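Local coordinates for protein lovastatin nonaketide synthase, polyketide synthase component (Aspergillus terreus, PDB 7CPX) that builds the nonaketide backbone of lovastatin as an iterative polyketide synthase, condensing nine malonyl units with methylation and reductive steps to give carrier-bound dihydromonacolin L, at residues S1061-D1065 with L1076-G1080; T1179-Y1184 with F1224-N1228; N1818-S1823 with V2144-D2148. The protein carries 2 engineered substitutions. One frame throughout, in Å; residues are numbered along the deposited sequence.

Read from the N terminus, the three interactions follow one another in series: each closes before the next opens, so none nests within or crosses another. Interaction 1 closes a short loop, the beta hairpin of strands 1057-1067 and 1075-1087 in the first hotdog half of the dehydratase domain. Interaction 2 comes next and sets helix 1170-1184 on strand 1222-1230 in the second half; the nearest atoms of the two lie about 17 Å apart. Interaction 3 spans by far the longest stretch of chain, bringing helix 1814-1822 to the loop after strand 2139-2143, where the ketoreductase domain begins. Its nearest atoms come within about 7 Å of interaction 2.

Interaction 1: residues S1061-D1065 with L1076-G1080; sequences SFKID and LSAKG
Phe1062 lays its ring under the backbone of Gly1080, its partner in an antiparallel hydrogen-bonded pair. From CB the chain turns back between the backbone N and the carbonyl carbon (chi1 75°), which swings the ring across toward the neighbouring strand. CG then lies 3.9 Å from Gly1080 O, and CD2 and CE2 run on beneath the carbonyl carbon and CA of the same glycine. Along the other side CD1 and CE1 pass Gly1080 N, CE1 at 3.9 Å. At the far end CZ stands 3.6 Å from Gly1080 CA. Gly1080 N lies over the centre of one ring face, the Lys1079 carbonyl carbon nearer the rim, while Ile1064 CD1 meets the edge in plane. Gly1080 has no side chain to hold ring and peptide apart.

Two-way bonds join this pair: Phe1062 N reaches Gly1080 O at 2.9 Å, and Gly1080 N returns to Phe1062 O. Further along, the regular pairing of Ile1064 with Ala1078 gives way to a classic beta bulge, for both Ser1077 and Ala1078 face Ile1064. Ile1064 O therefore takes two donors, Ser1077 N at 2.7 Å in the carbonyl plane and Ala1078 N at 2.9 Å tilted from it.

The opposite face carries Lys1063, Asp1065, Leu1076 and Lys1079. Leu1076 CD1 lies 3.8 Å from Lys1063 CB, and Lys1063 NZ is hydrogen-bonded to Val1048 O of the second subunit. Ser1077 OG is hydrogen-bonded to Ser1066 OG, Tyr998 OH and Lys1029 O.

The chemistry thus divides by face: Phe1062, Ile1064 and Ala1078 meet helix 995-1012, whereas Lys1063, Asp1065 and Leu1076 approach the second subunit. The bulge shifts the register by one residue while Ser1077 N and Ala1078 N both keep Ile1064 O as acceptor.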
loop_
_atom_site.group_PDB
_atom_site.type_symbol
_atom_site.label_atom_id
_atom_site.label_comp_id
_atom_site.label_asym_id
_atom_site.label_seq_id
_atom_site.Cartn_x
_atom_site.Cartn_y
_atom_site.Cartn_z
ATOM N N SER A 1061 9.784 5.546 -6.872
ATOM C CA SER A 1061 9.406 4.400 -7.686
ATOM C C SER A 1061 7.894 4.231 -7.659
ATOM O O SER A 1061 7.285 4.137 -6.593
ATOM C CB SER A 1061 10.090 3.134 -7.174
ATOM O OG SER A 1061 11.499 3.273 -7.190
ATOM N N PHE A 1062 7.283 4.189 -8.842
ATOM C CA PHE A 1062 5.835 4.134 -8.948
ATOM C C PHE A 1062 5.428 2.919 -9.766
ATOM O O PHE A 1062 6.134 2.501 -10.687
ATOM C CB PHE A 1062 5.262 5.414 -9.576
ATOM C CG PHE A 1062 5.473 5.515 -11.059
ATOM C CD1 PHE A 1062 4.512 5.053 -11.935
ATOM C CD2 PHE A 1062 6.620 6.087 -11.577
ATOM C CE1 PHE A 1062 4.691 5.145 -13.298
ATOM C CE2 PHE A 1062 6.806 6.186 -12.942
ATOM C CZ PHE A 1062 5.841 5.712 -13.804
ATOM N N LYS A 1063 4.281 2.352 -9.401
ATOM C CA LYS A 1063 3.741 1.162 -10.052
ATOM C C LYS A 1063 2.226 1.292 -10.086
ATOM O O LYS A 1063 1.582 1.335 -9.033
ATOM C CB LYS A 1063 4.154 -0.112 -9.315
ATOM C CG LYS A 1063 5.649 -0.268 -9.122
ATOM C CD LYS A 1063 5.970 -1.522 -8.329
ATOM C CE LYS A 1063 7.455 -1.633 -8.036
ATOM N NZ LYS A 1063 8.260 -1.726 -9.283
ATOM N N ILE A 1064 1.661 1.364 -11.287
ATOM C CA ILE A 1064 0.212 1.336 -11.471
ATOM C C ILE A 1064 -0.151 -0.133 -11.658
ATOM O O ILE A 1064 -0.009 -0.699 -12.741
ATOM C CB ILE A 1064 -0.239 2.196 -12.649
ATOM C CG1 ILE A 1064 -0.018 3.680 -12.364
ATOM C CG2 ILE A 1064 -1.701 1.935 -12.956
ATOM C CD1 ILE A 1064 1.400 4.127 -12.559
ATOM N N ASP A 1065 -0.594 -0.765 -10.576
ATOM C CA ASP A 1065 -1.121 -2.115 -10.658
ATOM C C ASP A 1065 -2.569 -2.075 -11.124
ATOM O O ASP A 1065 -3.334 -1.176 -10.767
ATOM C CB ASP A 1065 -1.027 -2.803 -9.300
ATOM C CG ASP A 1065 0.365 -2.729 -8.706
ATOM O OD1 ASP A 1065 1.344 -2.727 -9.481
ATOM O OD2 ASP A 1065 0.481 -2.673 -7.463
ATOM N N LEU A 1076 0.284 -5.911 -12.672
ATOM C CA LEU A 1076 1.025 -4.689 -12.953
ATOM C C LEU A 1076 0.605 -4.147 -14.313
ATOM O O LEU A 1076 0.779 -4.818 -15.336
ATOM C CB LEU A 1076 2.530 -4.945 -12.928
ATOM C CG LEU A 1076 3.392 -3.696 -13.133
ATOM C CD1 LEU A 1076 3.324 -2.802 -11.911
ATOM C CD2 LEU A 1076 4.829 -4.062 -13.446
ATOM N N SER A 1077 0.055 -2.936 -14.320
ATOM C CA SER A 1077 -0.281 -2.258 -15.564
ATOM C C SER A 1077 0.882 -1.425 -16.080
ATOM O O SER A 1077 1.148 -1.409 -17.287
ATOM C CB SER A 1077 -1.504 -1.363 -15.360
ATOM O OG SER A 1077 -2.527 -1.678 -16.285
ATOM N N ALA A 1078 1.580 -0.736 -15.184
ATOM C CA ALA A 1078 2.710 0.091 -15.574
ATOM C C ALA A 1078 3.643 0.247 -14.383
ATOM O O ALA A 1078 3.259 0.008 -13.238
ATOM C CB ALA A 1078 2.253 1.462 -16.079
ATOM N N LYS A 1079 4.871 0.669 -14.669
ATOM C CA LYS A 1079 5.849 0.918 -13.622
ATOM C C LYS A 1079 6.866 1.925 -14.133
ATOM O O LYS A 1079 6.978 2.164 -15.337
ATOM C CB LYS A 1079 6.548 -0.371 -13.182
ATOM C CG LYS A 1079 7.319 -1.066 -14.291
ATOM C CD LYS A 1079 8.117 -2.238 -13.758
ATOM C CE LYS A 1079 8.876 -2.938 -14.870
ATOM N NZ LYS A 1079 9.702 -4.068 -14.365
ATOM N N GLY A 1080 7.607 2.510 -13.197
ATOM C CA GLY A 1080 8.649 3.452 -13.559
ATOM C C GLY A 1080 9.167 4.179 -12.334
ATOM O O GLY A 1080 8.913 3.771 -11.201
#

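Interaction 2: residues T1179-Y1184 with F1224-N1228; sequences TVIGAY and FNTIN
Phe1224 and Tyr1184 bracket the contact, each meeting the opposite segment in its own way. Over one face of the Phe1224 ring sits the methyl CG2 of Thr1179, a CH-pi contact shifted toward the rim; how closely it sits is doubtful at this resolution. The Tyr1184 ring is approached at its edge, where Asn1228 OD1 lies in the ring plane beside CD1. Ring and amide planes stand 83° apart, so the amide is turned almost square to the ring. Asn1228 gets there by extending CG away from its own backbone N (chi1 -180°), which carries the amide alongside the helix. Its ND2 has a weak bond to Ser1237 O, and Tyr1184 OH is bonded to Arg1191 O.

Between these two ends the contact is made by small side chains. Thr1226 CG2 lies 3.6 Å from Thr1179 CB. Thr1226 OG1 is 3.4 Å from Val1180 CG2, and the side chains of Val1180 and Thr1226 cross at about a right angle. Ala1183 CB rests 3.9 Å from Asn1228 CB. No hydrogen bond joins 1179-1184 to 1224-1228, and alternate strand residues, Phe1224, Thr1226 and Asn1228, supply the touching surface.

The axes of the two short segments approach to 7.1 Å and run 56° apart. Thr1179 shares helix 1170-1184 with Asp1174, the predicted proton donor, whose side chain is about 9 Å from that of Thr1179. A helix lying across an antiparallel sheet that curls round it is the hallmark of the hotdog fold, here in the C-terminal half of the dehydratase domain.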
loop_
_atom_site.group_PDB
_atom_site.type_symbol
_atom_site.label_atom_id
_atom_site.label_comp_id
_atom_site.label_asym_id
_atom_site.label_seq_id
_atom_site.Cartn_x
_atom_site.Cartn_y
_atom_site.Cartn_z
ATOM N N THR A 1179 1.599 11.494 -32.213
ATOM C CA THR A 1179 2.513 12.239 -33.074
ATOM C C THR A 1179 3.710 11.385 -33.472
ATOM O O THR A 1179 4.225 11.515 -34.589
ATOM C CB THR A 1179 2.992 13.514 -32.378
ATOM O OG1 THR A 1179 3.766 13.173 -31.223
ATOM C CG2 THR A 1179 1.813 14.372 -31.962
ATOM N N VAL A 1180 4.167 10.509 -32.575
ATOM C CA VAL A 1180 5.268 9.611 -32.909
ATOM C C VAL A 1180 4.868 8.691 -34.051
ATOM O O VAL A 1180 5.632 8.482 -35.000
ATOM C CB VAL A 1180 5.703 8.809 -31.670
ATOM C CG1 VAL A 1180 6.716 7.749 -32.056
ATOM C CG2 VAL A 1180 6.280 9.729 -30.616
ATOM N N ILE A 1181 3.663 8.128 -33.977
ATOM C CA ILE A 1181 3.178 7.269 -35.053
ATOM C C ILE A 1181 3.064 8.062 -36.345
ATOM O O ILE A 1181 3.429 7.580 -37.425
ATOM C CB ILE A 1181 1.836 6.633 -34.657
ATOM C CG1 ILE A 1181 2.049 5.633 -33.522
ATOM C CG2 ILE A 1181 1.203 5.953 -35.853
ATOM C CD1 ILE A 1181 0.791 5.290 -32.769
ATOM N N GLY A 1182 2.551 9.288 -36.257
ATOM C CA GLY A 1182 2.448 10.121 -37.443
ATOM C C GLY A 1182 3.794 10.331 -38.105
ATOM O O GLY A 1182 3.933 10.188 -39.322
ATOM N N ALA A 1183 4.811 10.660 -37.308
ATOM C CA ALA A 1183 6.165 10.740 -37.843
ATOM C C ALA A 1183 6.587 9.409 -38.444
ATOM O O ALA A 1183 7.317 9.367 -39.441
ATOM C CB ALA A 1183 7.144 11.160 -36.747
ATOM N N TYR A 1184 6.133 8.307 -37.847
ATOM C CA TYR A 1184 6.477 6.984 -38.351
ATOM C C TYR A 1184 5.699 6.652 -39.617
ATOM O O TYR A 1184 6.242 6.035 -40.540
ATOM C CB TYR A 1184 6.208 5.941 -37.267
ATOM C CG TYR A 1184 6.249 4.508 -37.741
ATOM C CD1 TYR A 1184 7.444 3.811 -37.803
ATOM C CD2 TYR A 1184 5.088 3.848 -38.108
ATOM C CE1 TYR A 1184 7.482 2.501 -38.227
ATOM C CE2 TYR A 1184 5.117 2.540 -38.532
ATOM C CZ TYR A 1184 6.316 1.868 -38.589
ATOM O OH TYR A 1184 6.347 0.561 -39.015
ATOM N N PHE A 1224 3.932 21.117 -31.059
ATOM C CA PHE A 1224 4.671 19.907 -30.746
ATOM C C PHE A 1224 5.616 19.573 -31.889
ATOM O O PHE A 1224 5.335 19.862 -33.057
ATOM C CB PHE A 1224 3.733 18.719 -30.498
ATOM C CG PHE A 1224 3.085 18.189 -31.747
ATOM C CD1 PHE A 1224 3.716 17.225 -32.509
ATOM C CD2 PHE A 1224 1.850 18.657 -32.159
ATOM C CE1 PHE A 1224 3.132 16.737 -33.658
ATOM C CE2 PHE A 1224 1.258 18.171 -33.307
ATOM C CZ PHE A 1224 1.900 17.208 -34.059
ATOM N N ASN A 1225 6.734 18.956 -31.524
ATOM C CA ASN A 1225 7.645 18.301 -32.445
ATOM C C ASN A 1225 7.894 16.887 -31.941
ATOM O O ASN A 1225 7.727 16.595 -30.755
ATOM C CB ASN A 1225 8.971 19.061 -32.566
ATOM C CG ASN A 1225 8.782 20.496 -33.008
ATOM O OD1 ASN A 1225 7.785 20.835 -33.645
ATOM N ND2 ASN A 1225 9.742 21.348 -32.673
ATOM N N THR A 1226 8.282 15.997 -32.847
ATOM C CA THR A 1226 8.497 14.610 -32.464
ATOM C C THR A 1226 9.398 13.933 -33.481
ATOM O O THR A 1226 9.231 14.118 -34.692
ATOM C CB THR A 1226 7.166 13.859 -32.349
ATOM O OG1 THR A 1226 7.412 12.449 -32.275
ATOM C CG2 THR A 1226 6.286 14.158 -33.541
ATOM N N ILE A 1227 10.344 13.150 -32.975
ATOM C CA ILE A 1227 11.257 12.355 -33.781
ATOM C C ILE A 1227 10.866 10.898 -33.614
ATOM O O ILE A 1227 10.741 10.411 -32.485
ATOM C CB ILE A 1227 12.723 12.560 -33.358
ATOM C CG1 ILE A 1227 12.934 13.923 -32.689
ATOM C CG2 ILE A 1227 13.645 12.389 -34.553
ATOM C CD1 ILE A 1227 12.674 15.110 -33.576
ATOM N N ASN A 1228 10.669 10.203 -34.730
ATOM C CA ASN A 1228 10.490 8.754 -34.693
ATOM C C ASN A 1228 11.878 8.112 -34.708
ATOM O O ASN A 1228 12.358 7.587 -35.715
ATOM C CB ASN A 1228 9.619 8.290 -35.850
ATOM C CG ASN A 1228 9.393 6.789 -35.853
ATOM O OD1 ASN A 1228 9.261 6.180 -36.912
ATOM N ND2 ASN A 1228 9.347 6.187 -34.669
#

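Interaction 3: residues N1818-S1823 with V2144-D2148; sequences NRMNSS and VRSID
Val2144 and Ser2146 press against Arg1819 and Ser1822 where the loop that follows strand 2139-2143 passes the last turns of helix 1814-1822. The loop belongs to the ketoreductase domain, whose core is a parallel, Rossmann-type sheet, and the helix comes some 320 residues earlier, just after strand 1804-1811 of a different sheet. The contact joins the start of the ketoreductase region to a helix far back in the chain.

Van der Waals contacts come first. Val2144 CG1 meets the helix backbone, 3.5 Å from Arg1819 CA, and its side chain crosses that of Arg1819 at about a right angle. Val2144 CB also meets Ser1822 CB at 3.8 Å. Arg1819 CG lies 3.5 Å from Arg2145 O. Farther out, Arg1819 bends at chi3 (-85°), and its CD packs on Ile2147 CD1 at 3.8 Å. Ile2147 packs in addition on helix 2363-2385.

One weak polar contact comes next. The CA of Ser2146 points its hydrogen at Arg1819 O, 3.3 Å away with an angle of 160° at the hydrogen. No conventional hydrogen bond crosses between the two segments.

The charged groups find partners outside the two segments: Arg1819 NH2 forms a salt bridge with Glu2372, and Arg2145 pairs with Glu1852 and Glu2150.

Within each segment a serine hydroxyl makes a hydrogen bond. Ser1822 OG, set between its backbone N and carbonyl carbon, donates to Arg1819 O, one turn back in the helix, though the modelled length of this bond is doubtful. Outside the segments, Ser1823 OG is bonded to Lys1232 O and Asp2148 OD2 to Trp2175 NE1. In the loop, Ser2146 OG donates to Asp2148 OD1 at 2.6 Å, nearly in line with that oxygen's C-O bond.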
loop_
_atom_site.group_PDB
_atom_site.type_symbol
_atom_site.label_atom_id
_atom_site.label_comp_id
_atom_site.label_asym_id
_atom_site.label_seq_id
_atom_site.Cartn_x
_atom_site.Cartn_y
_atom_site.Cartn_z
ATOM N N ASN A 1818 11.658 -10.613 -47.307
ATOM C CA ASN A 1818 12.147 -11.001 -45.994
ATOM C C ASN A 1818 13.150 -9.988 -45.465
ATOM O O ASN A 1818 13.153 -9.674 -44.272
ATOM C CB ASN A 1818 12.776 -12.391 -46.065
ATOM C CG ASN A 1818 11.742 -13.493 -46.169
ATOM O OD1 ASN A 1818 10.605 -13.337 -45.727
ATOM N ND2 ASN A 1818 12.134 -14.618 -46.755
ATOM N N ARG A 1819 14.016 -9.471 -46.336
ATOM C CA ARG A 1819 14.971 -8.461 -45.896
ATOM C C ARG A 1819 14.251 -7.229 -45.364
ATOM O O ARG A 1819 14.593 -6.704 -44.299
ATOM C CB ARG A 1819 15.912 -8.086 -47.041
ATOM C CG ARG A 1819 17.026 -9.093 -47.267
ATOM C CD ARG A 1819 18.121 -8.541 -48.164
ATOM N NE ARG A 1819 17.821 -8.713 -49.580
ATOM C CZ ARG A 1819 18.051 -9.826 -50.263
ATOM N NH1 ARG A 1819 18.554 -10.902 -49.682
ATOM N NH2 ARG A 1819 17.767 -9.861 -51.561
ATOM N N MET A 1820 13.236 -6.761 -46.090
ATOM C CA MET A 1820 12.497 -5.581 -45.652
ATOM C C MET A 1820 11.754 -5.849 -44.349
ATOM O O MET A 1820 11.756 -5.011 -43.440
ATOM C CB MET A 1820 11.520 -5.142 -46.742
ATOM C CG MET A 1820 10.646 -3.958 -46.355
ATOM S SD MET A 1820 9.485 -3.489 -47.650
ATOM C CE MET A 1820 8.531 -4.996 -47.815
ATOM N N ASN A 1821 11.108 -7.010 -44.241
ATOM C CA ASN A 1821 10.287 -7.300 -43.073
ATOM C C ASN A 1821 11.109 -7.685 -41.852
ATOM O O ASN A 1821 10.594 -7.618 -40.732
ATOM C CB ASN A 1821 9.293 -8.412 -43.405
ATOM C CG ASN A 1821 8.294 -7.997 -44.464
ATOM O OD1 ASN A 1821 7.779 -6.880 -44.442
ATOM N ND2 ASN A 1821 8.025 -8.890 -45.406
ATOM N N SER A 1822 12.368 -8.085 -42.037
ATOM C CA SER A 1822 13.229 -8.359 -40.896
ATOM C C SER A 1822 13.451 -7.113 -40.060
ATOM O O SER A 1822 13.698 -7.217 -38.854
ATOM C CB SER A 1822 14.570 -8.913 -41.370
ATOM O OG SER A 1822 15.233 -7.983 -42.207
ATOM N N SER A 1823 13.365 -5.939 -40.681
ATOM C CA SER A 1823 13.402 -4.690 -39.939
ATOM C C SER A 1823 12.266 -4.603 -38.930
ATOM O O SER A 1823 12.378 -3.861 -37.949
ATOM C CB SER A 1823 13.339 -3.521 -40.926
ATOM O OG SER A 1823 13.072 -2.294 -40.278
ATOM N N VAL A 2144 17.210 -12.810 -40.832
ATOM C CA VAL A 2144 17.472 -11.942 -41.973
ATOM C C VAL A 2144 17.771 -10.530 -41.492
ATOM O O VAL A 2144 17.260 -10.090 -40.456
ATOM C CB VAL A 2144 16.286 -11.947 -42.954
ATOM C CG1 VAL A 2144 16.578 -11.043 -44.128
ATOM C CG2 VAL A 2144 15.999 -13.359 -43.434
ATOM N N ARG A 2145 18.610 -9.817 -42.237
ATOM C CA ARG A 2145 18.972 -8.441 -41.943
ATOM C C ARG A 2145 18.369 -7.518 -42.992
ATOM O O ARG A 2145 18.246 -7.879 -44.166
ATOM C CB ARG A 2145 20.495 -8.267 -41.908
ATOM C CG ARG A 2145 20.959 -6.819 -41.807
ATOM C CD ARG A 2145 22.473 -6.700 -41.866
ATOM N NE ARG A 2145 23.098 -6.915 -40.567
ATOM C CZ ARG A 2145 24.372 -6.661 -40.301
ATOM N NH1 ARG A 2145 25.191 -6.181 -41.224
ATOM N NH2 ARG A 2145 24.837 -6.889 -39.075
ATOM N N SER A 2146 17.990 -6.321 -42.554
ATOM C CA SER A 2146 17.441 -5.338 -43.474
ATOM C C SER A 2146 18.484 -4.943 -44.512
ATOM O O SER A 2146 19.685 -4.887 -44.234
ATOM C CB SER A 2146 16.964 -4.101 -42.713
ATOM O OG SER A 2146 16.374 -3.162 -43.593
ATOM N N ILE A 2147 18.008 -4.664 -45.727
ATOM C CA ILE A 2147 18.913 -4.307 -46.813
ATOM C C ILE A 2147 19.713 -3.064 -46.454
ATOM O O ILE A 2147 20.898 -2.957 -46.796
ATOM C CB ILE A 2147 18.116 -4.107 -48.116
ATOM C CG1 ILE A 2147 19.056 -4.042 -49.319
ATOM C CG2 ILE A 2147 17.290 -2.843 -48.037
ATOM C CD1 ILE A 2147 19.678 -5.369 -49.672
ATOM N N ASP A 2148 19.089 -2.109 -45.767
ATOM C CA ASP A 2148 19.729 -0.859 -45.384
ATOM C C ASP A 2148 20.164 -0.854 -43.923
ATOM O O ASP A 2148 20.329 0.220 -43.336
ATOM C CB ASP A 2148 18.793 0.318 -45.658
ATOM C CG ASP A 2148 17.485 0.213 -44.902
ATOM O OD1 ASP A 2148 17.280 -0.798 -44.199
ATOM O OD2 ASP A 2148 16.660 1.144 -45.010
#